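Local structure of quinoline 2-oxidoreductase large subunit (Pseudomonas putida, 1T3Q) at residues A208-W212 against T213-L217; A560-I563 against V564-V568; M600-A603 against E604-A608. The protein is the molybdenum-bearing large subunit of quinoline 2-oxidoreductase, a xanthine dehydrogenase family hydroxylase that oxidises quinoline at carbon 2. All coordinates share one frame; numbering follows the deposited sequence.

Interaction 1: residues A208-W212 against T213-L217; sequences AQYEW and TTQQL
Glu-211 and Thr-213 meet at the turn of a beta hairpin. The Glu-211 chain bends at chi2, which folds the carboxylate over the start of the turn. Thr-213 OG1 donates to Glu-211 OE1 at 2.6 Å. It arrives on the anti side of the carboxylate, 22° out of its plane. Thr-213 N adds a weak bond to the same oxygen. A salt bridge from Arg-30 of the second large subunit also reaches Glu-211 OE1, so this charge works both inside the turn and at the subunit interface.

The methyl branch of Thr-213 meets Trp-212. Thr-213 CG2 sits over one face of the Trp-212 indole, 3.7 Å from the centroid of its six-membered ring, as a CH-pi contact. Thr-213 therefore uses both of its branches.

Tyr-210 and Gln-215 run side by side, pointing the same way, with ring and amide planes 40° apart. Tyr-210 OH lies 3.4 Å from Gln-215 CA, and water 2 links this hydroxyl to Gln-215 O. At the ring's edge, Tyr-210 CD1 packs on Leu-217 CB at 3.9 Å.

Glu-211 pairs with Gln-216 through a straight bond from Glu-211 N to Gln-216 O (3.0 Å, 168°). Glu-211 O takes Thr-214 N at 3.2 Å, plus weak bonds from Gln-215 N and Gln-216 N. Gln-215 and Gln-216 both face Glu-211, which makes a G1 beta bulge, and Gln-215 has the positive phi expected at its first position.

Strands 205-211 and 216-221 are neighbours in a mixed sheet, flanked by strands 279-282 and 244-247. Helix 263-275 covers the face carrying Ala-208, Tyr-210 and Leu-217, and its Ser-272 OG bonds Tyr-210 N.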
loop_
_atom_site.group_PDB
_atom_site.type_symbol
_atom_site.label_atom_id
_atom_site.label_comp_id
_atom_site.label_asym_id
_atom_site.label_seq_id
_atom_site.Cartn_x
_atom_site.Cartn_y
_atom_site.Cartn_z
ATOM N N ALA B 208 7.814 0.369 -10.545
ATOM C CA ALA B 208 6.545 0.429 -11.252
ATOM C C ALA B 208 5.763 -0.866 -11.086
ATOM O O ALA B 208 6.335 -1.951 -11.048
ATOM C CB ALA B 208 6.786 0.703 -12.740
ATOM N N GLN B 209 4.449 -0.738 -10.979
ATOM C CA GLN B 209 3.585 -1.893 -10.850
ATOM C C GLN B 209 2.414 -1.708 -11.799
ATOM O O GLN B 209 1.532 -0.873 -11.563
ATOM C CB GLN B 209 3.068 -2.038 -9.416
ATOM C CG GLN B 209 2.197 -3.275 -9.208
ATOM C CD GLN B 209 1.749 -3.433 -7.767
ATOM O OE1 GLN B 209 1.973 -4.473 -7.145
ATOM N NE2 GLN B 209 1.116 -2.399 -7.230
ATOM N N TYR B 210 2.424 -2.471 -12.886
ATOM C CA TYR B 210 1.350 -2.403 -13.862
ATOM C C TYR B 210 0.451 -3.609 -13.664
ATOM O O TYR B 210 0.930 -4.739 -13.570
ATOM C CB TYR B 210 1.902 -2.416 -15.286
ATOM C CG TYR B 210 0.819 -2.229 -16.313
ATOM C CD1 TYR B 210 0.356 -0.957 -16.633
ATOM C CD2 TYR B 210 0.214 -3.328 -16.924
ATOM C CE1 TYR B 210 -0.690 -0.777 -17.538
ATOM C CE2 TYR B 210 -0.832 -3.162 -17.830
ATOM C CZ TYR B 210 -1.279 -1.881 -18.131
ATOM O OH TYR B 210 -2.321 -1.706 -19.015
ATOM N N GLU B 211 -0.853 -3.364 -13.594
ATOM C CA GLU B 211 -1.831 -4.428 -13.403
ATOM C C GLU B 211 -2.720 -4.524 -14.641
ATOM O O GLU B 211 -3.564 -3.663 -14.875
ATOM C CB GLU B 211 -2.682 -4.139 -12.168
ATOM C CG GLU B 211 -3.773 -5.164 -11.945
ATOM C CD GLU B 211 -3.219 -6.571 -11.838
ATOM O OE1 GLU B 211 -3.852 -7.500 -12.383
ATOM O OE2 GLU B 211 -2.150 -6.748 -11.211
ATOM N N TRP B 212 -2.541 -5.583 -15.425
ATOM C CA TRP B 212 -3.315 -5.730 -16.651
ATOM C C TRP B 212 -4.813 -5.909 -16.457
ATOM O O TRP B 212 -5.591 -5.511 -17.319
ATOM C CB TRP B 212 -2.772 -6.881 -17.511
ATOM C CG TRP B 212 -3.101 -8.260 -17.031
ATOM C CD1 TRP B 212 -2.357 -9.039 -16.188
ATOM C CD2 TRP B 212 -4.239 -9.047 -17.405
ATOM N NE1 TRP B 212 -2.960 -10.265 -16.021
ATOM C CE2 TRP B 212 -4.116 -10.296 -16.756
ATOM C CE3 TRP B 212 -5.351 -8.817 -18.227
ATOM C CZ2 TRP B 212 -5.063 -11.315 -16.905
ATOM C CZ3 TRP B 212 -6.295 -9.830 -18.377
ATOM C CH2 TRP B 212 -6.142 -11.064 -17.718
ATOM N N THR B 213 -5.229 -6.490 -15.336
ATOM C CA THR B 213 -6.657 -6.702 -15.112
ATOM C C THR B 213 -7.431 -5.408 -14.862
ATOM O O THR B 213 -8.663 -5.392 -14.928
ATOM C CB THR B 213 -6.918 -7.681 -13.941
ATOM O OG1 THR B 213 -6.405 -7.130 -12.725
ATOM C CG2 THR B 213 -6.248 -9.029 -14.213
ATOM N N THR B 214 -6.716 -4.325 -14.575
ATOM C CA THR B 214 -7.365 -3.036 -14.343
ATOM C C THR B 214 -6.769 -1.984 -15.269
ATOM O O THR B 214 -7.298 -0.879 -15.386
ATOM C CB THR B 214 -7.176 -2.542 -12.889
ATOM O OG1 THR B 214 -5.776 -2.382 -12.621
ATOM C CG2 THR B 214 -7.782 -3.528 -11.899
ATOM N N GLN B 215 -5.665 -2.341 -15.918
ATOM C CA GLN B 215 -4.958 -1.439 -16.822
ATOM C C GLN B 215 -4.434 -0.224 -16.067
ATOM O O GLN B 215 -4.203 0.834 -16.652
ATOM C CB GLN B 215 -5.876 -0.995 -17.964
ATOM C CG GLN B 215 -6.203 -2.107 -18.949
ATOM C CD GLN B 215 -7.277 -1.708 -19.938
ATOM O OE1 GLN B 215 -7.135 -0.727 -20.669
ATOM N NE2 GLN B 215 -8.367 -2.468 -19.965
ATOM N N GLN B 216 -4.247 -0.378 -14.762
ATOM C CA GLN B 216 -3.746 0.723 -13.955
ATOM C C GLN B 216 -2.264 0.562 -13.636
ATOM O O GLN B 216 -1.767 -0.550 -13.429
ATOM C CB GLN B 216 -4.554 0.845 -12.661
ATOM C CG GLN B 216 -6.031 1.123 -12.904
ATOM C CD GLN B 216 -6.816 1.279 -11.621
ATOM O OE1 GLN B 216 -6.718 0.453 -10.714
ATOM N NE2 GLN B 216 -7.608 2.339 -11.538
ATOM N N LEU B 217 -1.569 1.690 -13.603
ATOM C CA LEU B 217 -0.143 1.727 -13.322
ATOM C C LEU B 217 0.154 2.563 -12.088
ATOM O O LEU B 217 -0.341 3.686 -11.953
ATOM C CB LEU B 217 0.608 2.335 -14.512
ATOM C CG LEU B 217 2.059 2.785 -14.280
ATOM C CD1 LEU B 217 2.964 1.572 -14.068
ATOM C CD2 LEU B 217 2.543 3.595 -15.475
HETATM O O HOH W 1 -0.948 -1.247 -10.272
HETATM O O HOH W 2 -3.104 1.180 -19.284
HETATM O O HOH W 3 -8.191 -5.315 -18.610
#

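Interaction 2: residues A560-I563 against V564-V568; sequences AASI and VRERV
This contact is one stretch of the long helix 549-576, held by i to i+4 backbone bonds and by side chains on two of its flanks. Arg-565 N bonds to Ala-561 O and Glu-566 N to Ser-562 O, both at 2.8 Å. The next bond, from Arg-567 N to Ile-563 O, is weak at 3.4 Å.

On one flank, Ile-563 and Arg-567 lie side by side and point the same way. Ile-563 CG2 is anti to its backbone nitrogen, with CG1 on the N side (chi1 -64°). This puts Ile-563 CG2 over the centre of one guanidinium face, 3.6 Å from Arg-567 CZ.

On the other flank, water 4 joins three side chains. It accepts from Arg-565 NE at 2.7 Å, in the guanidinium plane. It donates to Glu-566 OE1 at 2.8 Å, and it also bonds Ser-562 OG at 2.8 Å.

The polar ends have further partners. Arg-565 NH2 reaches Val-521 O and NH1 reaches Ala-8 O. Glu-566 OE1 forms a salt bridge with Lys-569.

The flat face of the Arg-567 guanidinium, poor in hydrogen-bonding capacity, takes the isoleucine methyl, while NH2 at its edge bonds Thr-623 O. The water bridges the donor Arg-565 NE and the acceptor Glu-566 OE1, and probably softens the charge of both groups.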
loop_
_atom_site.group_PDB
_atom_site.type_symbol
_atom_site.label_atom_id
_atom_site.label_comp_id
_atom_site.label_asym_id
_atom_site.label_seq_id
_atom_site.Cartn_x
_atom_site.Cartn_y
_atom_site.Cartn_z
ATOM N N ALA B 560 -7.509 27.111 -0.574
ATOM C CA ALA B 560 -8.388 25.990 -0.289
ATOM C C ALA B 560 -8.968 26.089 1.120
ATOM O O ALA B 560 -10.166 25.879 1.322
ATOM C CB ALA B 560 -7.639 24.675 -0.464
ATOM N N ALA B 561 -8.119 26.414 2.087
ATOM C CA ALA B 561 -8.565 26.536 3.473
ATOM C C ALA B 561 -9.556 27.688 3.620
ATOM O O ALA B 561 -10.497 27.610 4.410
ATOM C CB ALA B 561 -7.370 26.756 4.389
ATOM N N SER B 562 -9.349 28.749 2.848
ATOM C CA SER B 562 -10.232 29.912 2.902
ATOM C C SER B 562 -11.649 29.554 2.473
ATOM O O SER B 562 -12.621 30.003 3.077
ATOM C CB SER B 562 -9.692 31.033 2.010
ATOM O OG SER B 562 -10.580 32.139 2.000
ATOM N N ILE B 563 -11.765 28.741 1.428
ATOM C CA ILE B 563 -13.076 28.343 0.938
ATOM C C ILE B 563 -13.893 27.663 2.025
ATOM O O ILE B 563 -15.057 28.010 2.244
ATOM C CB ILE B 563 -12.964 27.391 -0.267
ATOM C CG1 ILE B 563 -12.308 28.124 -1.442
ATOM C CG2 ILE B 563 -14.348 26.870 -0.652
ATOM C CD1 ILE B 563 -11.972 27.226 -2.600
ATOM N N VAL B 564 -13.296 26.693 2.711
ATOM C CA VAL B 564 -14.031 26.002 3.756
ATOM C C VAL B 564 -14.160 26.872 5.005
ATOM O O VAL B 564 -15.156 26.787 5.724
ATOM C CB VAL B 564 -13.386 24.634 4.087
ATOM C CG1 VAL B 564 -13.485 23.730 2.868
ATOM C CG2 VAL B 564 -11.934 24.808 4.498
ATOM N N ARG B 565 -13.167 27.721 5.251
ATOM C CA ARG B 565 -13.216 28.623 6.401
ATOM C C ARG B 565 -14.439 29.531 6.261
ATOM O O ARG B 565 -15.183 29.737 7.217
ATOM C CB ARG B 565 -11.949 29.483 6.479
ATOM C CG ARG B 565 -11.968 30.513 7.623
ATOM C CD ARG B 565 -10.616 31.209 7.802
ATOM N NE ARG B 565 -10.304 32.122 6.706
ATOM C CZ ARG B 565 -9.196 32.853 6.631
ATOM N NH1 ARG B 565 -8.999 33.660 5.595
ATOM N NH2 ARG B 565 -8.281 32.775 7.587
ATOM N N GLU B 566 -14.650 30.065 5.062
ATOM C CA GLU B 566 -15.791 30.943 4.818
ATOM C C GLU B 566 -17.116 30.245 5.101
ATOM O O GLU B 566 -18.029 30.851 5.642
ATOM C CB GLU B 566 -15.775 31.467 3.377
ATOM C CG GLU B 566 -14.710 32.522 3.142
ATOM C CD GLU B 566 -14.939 33.757 3.998
ATOM O OE1 GLU B 566 -13.952 34.452 4.328
ATOM O OE2 GLU B 566 -16.112 34.034 4.335
ATOM N N ARG B 567 -17.217 28.965 4.753
ATOM C CA ARG B 567 -18.453 28.236 4.995
ATOM C C ARG B 567 -18.675 28.050 6.492
ATOM O O ARG B 567 -19.813 28.040 6.961
ATOM C CB ARG B 567 -18.426 26.900 4.248
ATOM C CG ARG B 567 -18.519 27.112 2.742
ATOM C CD ARG B 567 -18.230 25.866 1.920
ATOM N NE ARG B 567 -18.179 26.202 0.498
ATOM C CZ ARG B 567 -17.681 25.409 -0.444
ATOM N NH1 ARG B 567 -17.672 25.805 -1.709
ATOM N NH2 ARG B 567 -17.184 24.221 -0.125
ATOM N N VAL B 568 -17.586 27.924 7.244
ATOM C CA VAL B 568 -17.686 27.779 8.690
ATOM C C VAL B 568 -18.138 29.131 9.270
ATOM O O VAL B 568 -18.962 29.183 10.185
ATOM C CB VAL B 568 -16.322 27.358 9.315
ATOM C CG1 VAL B 568 -16.368 27.502 10.837
ATOM C CG2 VAL B 568 -16.013 25.901 8.956
HETATM O O HOH W 4 -11.608 32.944 4.513
#

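Interaction 3: residues M600-A603 against E604-A608; sequences MPFA and EVVGA
The extended Glu-604 chain (chi1 -177°) reaches back beside Met-600 and Pro-601. Met-600 bends at chi3 (59°), bringing its terminal methyl to the carboxylate end, and the two chains cross at about a right angle. Met-600 CE lies 3.4 Å from Glu-604 CD. One carboxylate oxygen, Glu-604 OE2, is 3.3 Å from Pro-601 CD. Closer to its backbone, Met-600 CB packs on Val-605 CG2 at 4.0 Å.

Here strand 599-601 passes straight into helix 602-611, with Pro-601 at the N-cap position. Pro-601 O receives Val-605 N at 3.3 Å, and a weak bond from Glu-604 N, at a poorer angle. The first turn continues with Val-606 N to Phe-602 O, at 3.0 Å and nearly straight (175°). Gly-607 N follows, bonding Ala-603 O at 2.8 Å from above the carbonyl plane.

Val-606 CG2 sits over the centre of one Phe-602 ring face, 3.8 Å from the centroid, in a CH-pi contact. Ile-491 of strand 486-491 touches both Phe-602 and Val-606. Val-605 packs on Leu-571 of helix 549-576 and on Val-590 of strand 589-592.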
loop_
_atom_site.group_PDB
_atom_site.type_symbol
_atom_site.label_atom_id
_atom_site.label_comp_id
_atom_site.label_asym_id
_atom_site.label_seq_id
_atom_site.Cartn_x
_atom_site.Cartn_y
_atom_site.Cartn_z
ATOM N N MET B 600 -18.415 30.017 19.585
ATOM C CA MET B 600 -18.632 28.586 19.796
ATOM C C MET B 600 -17.342 27.859 19.443
ATOM O O MET B 600 -16.574 28.323 18.601
ATOM C CB MET B 600 -19.711 28.059 18.850
ATOM C CG MET B 600 -21.037 28.771 18.893
ATOM S SD MET B 600 -22.017 28.292 17.456
ATOM C CE MET B 600 -22.100 26.519 17.692
ATOM N N PRO B 601 -17.080 26.710 20.081
ATOM C CA PRO B 601 -15.840 26.038 19.703
ATOM C C PRO B 601 -15.901 25.607 18.235
ATOM O O PRO B 601 -16.971 25.312 17.705
ATOM C CB PRO B 601 -15.768 24.854 20.672
ATOM C CG PRO B 601 -17.190 24.643 21.095
ATOM C CD PRO B 601 -17.722 26.041 21.223
ATOM N N PHE B 602 -14.745 25.603 17.585
ATOM C CA PHE B 602 -14.632 25.217 16.186
ATOM C C PHE B 602 -15.310 23.867 15.924
ATOM O O PHE B 602 -16.084 23.721 14.975
ATOM C CB PHE B 602 -13.149 25.142 15.817
ATOM C CG PHE B 602 -12.887 24.800 14.375
ATOM C CD1 PHE B 602 -13.214 25.695 13.361
ATOM C CD2 PHE B 602 -12.271 23.596 14.037
ATOM C CE1 PHE B 602 -12.926 25.399 12.024
ATOM C CE2 PHE B 602 -11.977 23.287 12.703
ATOM C CZ PHE B 602 -12.306 24.193 11.695
ATOM N N ALA B 603 -15.023 22.888 16.779
ATOM C CA ALA B 603 -15.588 21.548 16.632
ATOM C C ALA B 603 -17.114 21.540 16.654
ATOM O O ALA B 603 -17.745 20.722 15.985
ATOM C CB ALA B 603 -15.046 20.632 17.721
ATOM N N GLU B 604 -17.712 22.449 17.417
ATOM C CA GLU B 604 -19.168 22.500 17.494
ATOM C C GLU B 604 -19.788 23.032 16.203
ATOM O O GLU B 604 -20.815 22.525 15.754
ATOM C CB GLU B 604 -19.620 23.359 18.682
ATOM C CG GLU B 604 -21.136 23.399 18.853
ATOM C CD GLU B 604 -21.577 24.182 20.079
ATOM O OE1 GLU B 604 -22.801 24.300 20.299
ATOM O OE2 GLU B 604 -20.707 24.676 20.825
ATOM N N VAL B 605 -19.170 24.047 15.607
ATOM C CA VAL B 605 -19.690 24.606 14.361
ATOM C C VAL B 605 -19.537 23.558 13.261
ATOM O O VAL B 605 -20.468 23.288 12.507
ATOM C CB VAL B 605 -18.923 25.880 13.937
ATOM C CG1 VAL B 605 -19.532 26.453 12.655
ATOM C CG2 VAL B 605 -18.977 26.914 15.048
ATOM N N VAL B 606 -18.350 22.970 13.180
ATOM C CA VAL B 606 -18.075 21.945 12.183
ATOM C C VAL B 606 -19.037 20.781 12.376
ATOM O O VAL B 606 -19.579 20.250 11.408
ATOM C CB VAL B 606 -16.615 21.450 12.287
ATOM C CG1 VAL B 606 -16.387 20.245 11.361
ATOM C CG2 VAL B 606 -15.668 22.584 11.921
ATOM N N GLY B 607 -19.249 20.389 13.631
ATOM C CA GLY B 607 -20.162 19.296 13.915
ATOM C C GLY B 607 -21.529 19.567 13.312
ATOM O O GLY B 607 -22.138 18.690 12.689
ATOM N N ALA B 608 -22.009 20.794 13.484
ATOM C CA ALA B 608 -23.308 21.199 12.955
ATOM C C ALA B 608 -23.306 21.253 11.427
ATOM O O ALA B 608 -24.304 20.927 10.791
ATOM C CB ALA B 608 -23.705 22.573 13.528
#

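The three contacts come in series along the chain. Interaction 1 lies in the first molybdopterin cofactor-binding region of the chain, interactions 2 and 3 in the second. The hairpin is remote from the other two. The centres of interactions 1 and 2 are about 37 Å apart, and those of interactions 1 and 3 about 43 Å apart. Interactions 2 and 3 have centres about 14 Å apart and touch. Val-568 CG1 of helix 549-576 packs on Phe-602 CE1 (4.2 Å), and the Val-568 backbone oxygen meets Val-605. Ile-491 also touches Val-564 and Val-568 of interaction 2. Helices 549-576 and 602-611 thus pack together beside one sheet, whereas the hairpin faces the second large subunit.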